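Local coordinates for ganglioside-induced differentiation-associated protein 2 (Homo sapiens, PDB 4UML), which probably acts in signalling, through a macro domain of a family that often binds ADP-ribose and a separate CRAL-TRIO (SEC14-like) region, at residues 55-60 and 218-223; 62-67 and 84-89; 152-157 and 187-192. All blocks are in the same frame, centred on the assembly; numbering follows the deposited sequence.

Contact 1 (55-60 and 218-223)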
# COMPACT_ATOMS: atom_id res chain seq x y z
N GLY A 55 -13.68 -0.39 -9.94
CA GLY A 55 -13.76 1.06 -9.93
C GLY A 55 -13.00 1.70 -8.76
O GLY A 55 -12.68 2.88 -8.81
N LYS A 56 -12.70 0.90 -7.75
CA LYS A 56 -11.96 1.34 -6.57
C LYS A 56 -10.45 1.19 -6.67
O LYS A 56 -9.71 1.77 -5.88
CB LYS A 56 -12.45 0.58 -5.37
CG LYS A 56 -13.94 0.79 -5.18
CD LYS A 56 -14.49 -0.04 -4.05
CE LYS A 56 -15.95 0.34 -3.81
NZ LYS A 56 -16.37 -0.05 -2.45
N VAL A 57 -9.98 0.43 -7.64
CA VAL A 57 -8.57 0.15 -7.77
C VAL A 57 -7.93 1.11 -8.76
O VAL A 57 -8.49 1.35 -9.84
CB VAL A 57 -8.34 -1.28 -8.28
CG1 VAL A 57 -6.88 -1.49 -8.65
CG2 VAL A 57 -8.78 -2.25 -7.23
N VAL A 58 -6.78 1.65 -8.38
CA VAL A 58 -6.00 2.53 -9.20
C VAL A 58 -4.53 2.08 -9.23
O VAL A 58 -3.91 1.84 -8.18
CB VAL A 58 -6.06 3.97 -8.65
CG1 VAL A 58 -5.24 4.90 -9.50
CG2 VAL A 58 -7.50 4.46 -8.48
N LEU A 59 -3.97 1.96 -10.43
CA LEU A 59 -2.53 1.78 -10.59
C LEU A 59 -1.90 3.08 -11.04
O LEU A 59 -2.29 3.64 -12.06
CB LEU A 59 -2.24 0.69 -11.61
CG LEU A 59 -0.76 0.43 -11.91
CD1 LEU A 59 -0.02 -0.08 -10.70
CD2 LEU A 59 -0.60 -0.59 -13.03
N TRP A 60 -0.90 3.56 -10.30
CA TRP A 60 -0.34 4.86 -10.58
C TRP A 60 1.14 4.80 -10.44
O TRP A 60 1.65 4.45 -9.36
CB TRP A 60 -0.88 5.89 -9.60
CG TRP A 60 -0.29 7.23 -9.74
CD1 TRP A 60 -0.42 8.07 -10.83
CD2 TRP A 60 0.51 7.93 -8.78
NE1 TRP A 60 0.26 9.24 -10.60
CE2 TRP A 60 0.82 9.19 -9.34
CE3 TRP A 60 0.98 7.63 -7.50
CZ2 TRP A 60 1.60 10.13 -8.68
CZ3 TRP A 60 1.74 8.55 -6.83
CH2 TRP A 60 2.04 9.80 -7.41
N LYS A 218 0.85 -6.79 -15.49
CA LYS A 218 0.72 -8.22 -15.74
C LYS A 218 -0.32 -8.91 -14.86
O LYS A 218 -1.12 -9.70 -15.34
CB LYS A 218 2.08 -8.89 -15.52
CG LYS A 218 2.10 -10.31 -16.04
CD LYS A 218 3.37 -11.04 -15.65
CE LYS A 218 3.10 -12.53 -15.64
NZ LYS A 218 4.39 -13.28 -15.60
N LEU A 219 -0.31 -8.64 -13.56
CA LEU A 219 -1.15 -9.38 -12.62
C LEU A 219 -2.53 -8.81 -12.30
O LEU A 219 -3.42 -9.53 -11.85
CB LEU A 219 -0.37 -9.59 -11.30
CG LEU A 219 0.99 -10.30 -11.38
CD1 LEU A 219 1.50 -10.71 -9.99
CD2 LEU A 219 0.97 -11.52 -12.29
N LEU A 220 -2.73 -7.51 -12.50
CA LEU A 220 -4.03 -6.89 -12.23
C LEU A 220 -5.23 -7.61 -12.86
O LEU A 220 -6.25 -7.87 -12.19
CB LEU A 220 -4.01 -5.40 -12.63
CG LEU A 220 -3.50 -4.47 -11.52
CD1 LEU A 220 -3.21 -3.09 -12.08
CD2 LEU A 220 -4.50 -4.40 -10.37
N PRO A 221 -5.12 -7.96 -14.15
CA PRO A 221 -6.20 -8.71 -14.80
C PRO A 221 -6.59 -10.03 -14.13
O PRO A 221 -7.74 -10.43 -14.23
CB PRO A 221 -5.64 -8.99 -16.21
CG PRO A 221 -4.59 -7.96 -16.43
CD PRO A 221 -3.99 -7.72 -15.07
N LEU A 222 -5.66 -10.70 -13.44
CA LEU A 222 -5.95 -11.97 -12.77
C LEU A 222 -6.79 -11.80 -11.50
O LEU A 222 -7.67 -12.63 -11.20
CB LEU A 222 -4.61 -12.67 -12.49
CG LEU A 222 -4.40 -13.88 -11.58
CD1 LEU A 222 -5.19 -15.11 -12.00
CD2 LEU A 222 -2.90 -14.20 -11.56
N TYR A 223 -6.54 -10.73 -10.75
CA TYR A 223 -7.29 -10.45 -9.53
C TYR A 223 -8.46 -9.52 -9.75
O TYR A 223 -9.41 -9.54 -8.99
CB TYR A 223 -6.34 -9.91 -8.44
CG TYR A 223 -5.32 -10.96 -8.14
CD1 TYR A 223 -5.67 -12.05 -7.39
CD2 TYR A 223 -4.06 -10.92 -8.71
CE1 TYR A 223 -4.77 -13.06 -7.15
CE2 TYR A 223 -3.15 -11.92 -8.47
CZ TYR A 223 -3.52 -12.99 -7.69
OH TYR A 223 -2.64 -14.01 -7.46
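A chi1 of 178° swings Leu59 CG away from the backbone N and out toward Leu220 of the helix, and Val57, two residues back on the same face of the strand, sends CG1 the same way (chi1 170°). The methyls of Leu220 divide the work. Leu220 CD1 lies against the branch end of Leu59, 3.7 Å from Leu59 CD2, and also touches the root of that side chain, with Leu59 CB 3.9 Å from Leu220 CD1. Leu220 CD2 meets Val57 CG1 more loosely, at 4.1 Å. Leu220 and Val57 run alongside in opposite senses, while Leu59 is met at a slant; the two methyls of Leu220 thereby span both strand residues. No hydrogen bond joins the segments, and the nearest CA atoms, those of Leu59 and Leu220, are 9.0 Å apart: the contact is purely apolar. Val58, between the two, turns to the other face of the sheet. Pro221 has no N-H to donate, and Leu222 N bonds Leu219 O, three residues back, where the helix is kinked. This is alpha-on-beta packing in the three-layered macro domain, joining outermost strand 57-61 to the last helix, 210-223. Strand 203-208 runs parallel beside strand 57-61 and adds Phe206 against Val57 and Val208 against Leu59, while Trp20 packs on Leu220.

Contact 2 (62-67 and 84-89)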
# COMPACT_ATOMS: atom_id res chain seq x y z
N GLY A 62 4.18 6.65 -9.60
CA GLY A 62 4.54 7.92 -8.96
C GLY A 62 4.93 7.72 -7.51
O GLY A 62 4.88 6.59 -7.00
N ASP A 63 5.30 8.81 -6.86
CA ASP A 63 5.78 8.80 -5.47
C ASP A 63 4.56 8.84 -4.54
O ASP A 63 3.82 9.81 -4.54
CB ASP A 63 6.67 10.02 -5.24
CG ASP A 63 7.38 10.01 -3.90
OD1 ASP A 63 6.95 9.32 -2.94
OD2 ASP A 63 8.41 10.73 -3.81
N VAL A 64 4.37 7.77 -3.77
CA VAL A 64 3.22 7.66 -2.87
C VAL A 64 3.07 8.88 -1.95
O VAL A 64 1.95 9.25 -1.61
CB VAL A 64 3.29 6.35 -2.06
CG1 VAL A 64 4.31 6.47 -0.93
CG2 VAL A 64 1.92 6.00 -1.50
N ALA A 65 4.17 9.51 -1.56
CA ALA A 65 4.15 10.63 -0.67
C ALA A 65 3.38 11.85 -1.19
O ALA A 65 3.00 12.71 -0.41
CB ALA A 65 5.56 11.03 -0.27
N LEU A 66 3.12 11.88 -2.49
CA LEU A 66 2.41 13.00 -3.11
C LEU A 66 0.91 12.85 -3.05
O LEU A 66 0.20 13.79 -3.36
CB LEU A 66 2.82 13.12 -4.56
CG LEU A 66 4.32 13.43 -4.76
CD1 LEU A 66 4.67 13.40 -6.23
CD2 LEU A 66 4.63 14.77 -4.15
N LEU A 67 0.43 11.69 -2.67
CA LEU A 67 -0.99 11.41 -2.82
C LEU A 67 -1.83 11.99 -1.70
O LEU A 67 -1.45 11.92 -0.54
CB LEU A 67 -1.23 9.90 -2.93
CG LEU A 67 -0.71 9.19 -4.18
CD1 LEU A 67 -0.80 7.69 -3.97
CD2 LEU A 67 -1.50 9.63 -5.41
N ASN A 84 14.96 3.84 2.91
CA ASN A 84 14.62 3.28 1.59
C ASN A 84 13.90 4.37 0.80
O ASN A 84 13.47 5.36 1.36
CB ASN A 84 13.79 1.98 1.74
CG ASN A 84 12.36 2.23 2.23
OD1 ASN A 84 11.57 2.83 1.52
ND2 ASN A 84 12.06 1.80 3.44
N PRO A 85 13.80 4.21 -0.51
CA PRO A 85 13.25 5.27 -1.34
C PRO A 85 11.84 5.76 -0.90
O PRO A 85 11.51 6.95 -1.01
CB PRO A 85 13.16 4.62 -2.70
CG PRO A 85 14.17 3.53 -2.68
CD PRO A 85 14.13 3.01 -1.30
N VAL A 86 11.00 4.84 -0.42
CA VAL A 86 9.66 5.19 -0.00
C VAL A 86 9.72 6.08 1.23
O VAL A 86 9.23 7.23 1.21
CB VAL A 86 8.79 3.93 0.23
CG1 VAL A 86 7.52 4.28 0.99
CG2 VAL A 86 8.47 3.29 -1.10
N SER A 87 10.39 5.58 2.27
CA SER A 87 10.54 6.28 3.53
C SER A 87 11.26 7.61 3.39
O SER A 87 10.98 8.54 4.14
CB SER A 87 11.32 5.45 4.54
OG SER A 87 10.57 4.32 4.95
N GLU A 88 12.22 7.67 2.48
CA GLU A 88 12.96 8.91 2.27
C GLU A 88 12.01 10.04 1.84
O GLU A 88 12.06 11.14 2.39
CB GLU A 88 14.06 8.72 1.23
CG GLU A 88 15.28 7.97 1.74
CD GLU A 88 16.35 7.83 0.67
OE1 GLU A 88 16.96 8.87 0.31
OE2 GLU A 88 16.59 6.68 0.18
N SER A 89 11.15 9.78 0.86
CA SER A 89 10.18 10.81 0.43
C SER A 89 9.19 11.15 1.50
O SER A 89 8.93 12.32 1.75
CB SER A 89 9.38 10.35 -0.77
OG SER A 89 10.27 9.91 -1.74
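Asp63 and Ser89 meet through a carboxylate and a hydroxymethyl group. Followed outward, Ser89 first sets CB against the methyl of Ala65, 3.9 Å from Ala65 CB. The same CB also lies beside the carboxylate, 3.2 Å from Asp63 OD2. One bond further, Ser89 OG is 2.9 Å from Asp63 OD2, close enough for a hydrogen bond, but Pro85 O, one helical turn back, is also within reach at 3.3 Å from Ser89 OG, and the single hydroxyl proton can serve either acceptor. With OG beside the backbone N (chi1 -51°), the hydroxyl lies between these two oxygens. The other carboxylate oxygen is used locally: Ala65 N donates to Asp63 OD1 over 3.1 Å, from above the carboxylate plane, which makes an Asx turn at the start of the short 3-10 segment 64-66 and helps fix the rotation of the acid. Beside this polar pair, Val64 CG1 and Val86 CG1 make a looser apolar contact at 4.3 Å. The helix opens on Asn84 as its N-cap: Asn84 OD1 receives Ser87 N at a fairly straight 166°, from above the carbonyl plane, and Val86 N only weakly. Gly62-Asp63-Val64 probably corresponds to the Gly-Asp-Ile motif of macro domains, whose aspartate meets the adenine in ADP-ribose-binding relatives. The contact joins the connection between strands 57-61 and 71-75 to the first turn of helix 85-94. Val64 packs inward on Ile72 and Ala207 of the sheet, Val86 reaches Asn74 on strand 71-75, Ile90 packs on Val64 and Ala65, and Leu93 on Ala65.

Contact 3 (152-157 and 187-192)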
# COMPACT_ATOMS: atom_id res chain seq x y z
N ASN A 152 -3.34 -5.80 7.76
CA ASN A 152 -3.37 -4.84 8.84
C ASN A 152 -3.48 -3.37 8.42
O ASN A 152 -4.06 -2.55 9.15
CB ASN A 152 -2.18 -5.07 9.76
CG ASN A 152 -2.37 -6.31 10.62
OD1 ASN A 152 -3.47 -6.57 11.09
ND2 ASN A 152 -1.31 -7.10 10.81
N VAL A 153 -2.91 -3.02 7.25
CA VAL A 153 -3.12 -1.69 6.70
C VAL A 153 -4.59 -1.45 6.45
O VAL A 153 -5.18 -0.43 6.86
CB VAL A 153 -2.34 -1.54 5.36
CG1 VAL A 153 -2.77 -0.29 4.60
CG2 VAL A 153 -0.85 -1.42 5.69
N LEU A 154 -5.16 -2.42 5.76
CA LEU A 154 -6.58 -2.37 5.44
C LEU A 154 -7.47 -2.39 6.69
O LEU A 154 -8.51 -1.74 6.68
CB LEU A 154 -6.94 -3.52 4.51
CG LEU A 154 -6.32 -3.37 3.12
CD1 LEU A 154 -6.43 -4.69 2.35
CD2 LEU A 154 -6.91 -2.22 2.34
N GLN A 155 -7.09 -3.14 7.72
CA GLN A 155 -7.79 -3.17 9.03
C GLN A 155 -7.82 -1.78 9.63
O GLN A 155 -8.85 -1.34 10.15
CB GLN A 155 -7.07 -4.13 10.01
CG GLN A 155 -7.67 -4.27 11.43
CD GLN A 155 -7.06 -5.43 12.23
OE1 GLN A 155 -6.26 -6.21 11.72
NE2 GLN A 155 -7.44 -5.55 13.49
N LEU A 156 -6.67 -1.11 9.61
CA LEU A 156 -6.57 0.24 10.13
C LEU A 156 -7.45 1.18 9.34
O LEU A 156 -8.16 2.01 9.91
CB LEU A 156 -5.13 0.75 10.13
CG LEU A 156 -4.33 0.51 11.40
CD1 LEU A 156 -2.88 0.92 11.17
CD2 LEU A 156 -4.94 1.26 12.58
N ALA A 157 -7.41 1.06 8.03
CA ALA A 157 -8.19 1.94 7.20
C ALA A 157 -9.70 1.79 7.48
O ALA A 157 -10.45 2.78 7.50
CB ALA A 157 -7.92 1.69 5.74
N LEU A 187 -2.10 -7.99 -4.44
CA LEU A 187 -3.35 -7.87 -5.19
C LEU A 187 -4.44 -8.79 -4.68
O LEU A 187 -5.61 -8.40 -4.59
CB LEU A 187 -3.09 -8.12 -6.68
CG LEU A 187 -2.11 -7.15 -7.33
CD1 LEU A 187 -1.92 -7.51 -8.78
CD2 LEU A 187 -2.61 -5.74 -7.18
N ARG A 188 -4.08 -10.03 -4.36
CA ARG A 188 -5.06 -11.00 -3.85
C ARG A 188 -5.69 -10.51 -2.55
O ARG A 188 -6.92 -10.53 -2.36
CB ARG A 188 -4.37 -12.35 -3.66
CG ARG A 188 -5.30 -13.48 -3.24
CD ARG A 188 -4.51 -14.79 -3.19
NE ARG A 188 -3.57 -14.74 -2.06
CZ ARG A 188 -2.35 -15.26 -2.04
NH1 ARG A 188 -1.87 -15.92 -3.07
NH2 ARG A 188 -1.62 -15.12 -0.94
N THR A 189 -4.86 -9.99 -1.66
CA THR A 189 -5.34 -9.52 -0.37
C THR A 189 -6.27 -8.33 -0.51
O THR A 189 -7.34 -8.22 0.16
CB THR A 189 -4.14 -9.14 0.54
OG1 THR A 189 -3.24 -10.26 0.60
CG2 THR A 189 -4.58 -8.73 1.91
N VAL A 190 -5.91 -7.39 -1.37
CA VAL A 190 -6.76 -6.23 -1.57
C VAL A 190 -8.07 -6.65 -2.27
O VAL A 190 -9.13 -6.12 -1.96
CB VAL A 190 -6.04 -5.11 -2.37
CG1 VAL A 190 -7.00 -4.04 -2.82
CG2 VAL A 190 -4.92 -4.49 -1.55
N ARG A 191 -7.96 -7.54 -3.25
CA ARG A 191 -9.18 -8.03 -3.94
C ARG A 191 -10.18 -8.58 -2.92
O ARG A 191 -11.31 -8.11 -2.85
CB ARG A 191 -8.83 -9.06 -5.01
CG ARG A 191 -10.02 -9.84 -5.55
CD ARG A 191 -10.98 -8.93 -6.29
NE ARG A 191 -12.30 -9.53 -6.55
CZ ARG A 191 -12.91 -9.60 -7.74
NH1 ARG A 191 -12.34 -9.17 -8.88
NH2 ARG A 191 -14.12 -10.13 -7.80
N ARG A 192 -9.72 -9.50 -2.09
CA ARG A 192 -10.58 -10.21 -1.16
C ARG A 192 -11.14 -9.29 -0.13
O ARG A 192 -12.31 -9.43 0.28
CB ARG A 192 -9.83 -11.36 -0.51
CG ARG A 192 -9.50 -12.45 -1.52
CD ARG A 192 -8.69 -13.57 -0.90
NE ARG A 192 -8.54 -14.68 -1.85
CZ ARG A 192 -7.63 -15.66 -1.76
NH1 ARG A 192 -6.75 -15.68 -0.76
NH2 ARG A 192 -7.59 -16.62 -2.68
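Leu154 lays its CD1 methyl against Val190, 4.2 Å from Val190 CG2, and the two side chains cross at about a right angle. The leucine projects from its helix toward the other, CG standing anti to the carbonyl carbon (chi1 -68°), and CD1 makes the nearest approaches on this side. Besides the valine it touches the preceding residue, where Leu154 CD1 lies 4.3 Å from the backbone carbonyl, Thr189 O, and 4.5 Å from the methyl, Thr189 CG2. One leucine thus rests over two consecutive residues of the opposing helix, though loosely: the segments bury 95 Å² in all and share no hydrogen bond, and the closest CA atoms, those of Leu154 and Val190, are 8.0 Å apart. All three residues are buried. Thr189, despite its hydroxyl, offers the methyl and the backbone to the leucine; OG1 is bonded to Ile185 O, one turn earlier in its own helix. The macro domain is an alpha-beta-alpha sandwich, and here helices 139-159 and 179-197 meet as neighbours over a shared face of the mixed sheet. Strand 164-167 comes between them in sequence and contributes Phe167, which packs on Leu154 and on Val153. Val190 also reaches down to the sheet, onto Val204 and Phe206 of strand 203-208. Elsewhere on helix 179-197, Arg191 forms a salt bridge with Glu195 and bonds to Leu48 O and Tyr223 O, tying the helix to the chain before strand 57-61 and to the last helix.

Overall arrangement
All three contacts belong to one macro domain and are organised by its six-stranded mixed sheet. Contact 1 spans the longest stretch of chain, bringing the first strand, 57-61, to the last helix; within that span contact 2 joins two early segments and contact 3, later, two helices from the second half. Centres of contacts 1 and 3 are 14 Å apart, and their helices 210-223 and 179-197 touch through Leu219 and Tyr223 against Leu187. Contact 2 lies about 20 Å from each of the others by centres; it reaches contact 1 where Trp60 packs on Leu67, but stays about 10 Å from contact 3 by nearest atoms, on the opposite side of the chain's centre.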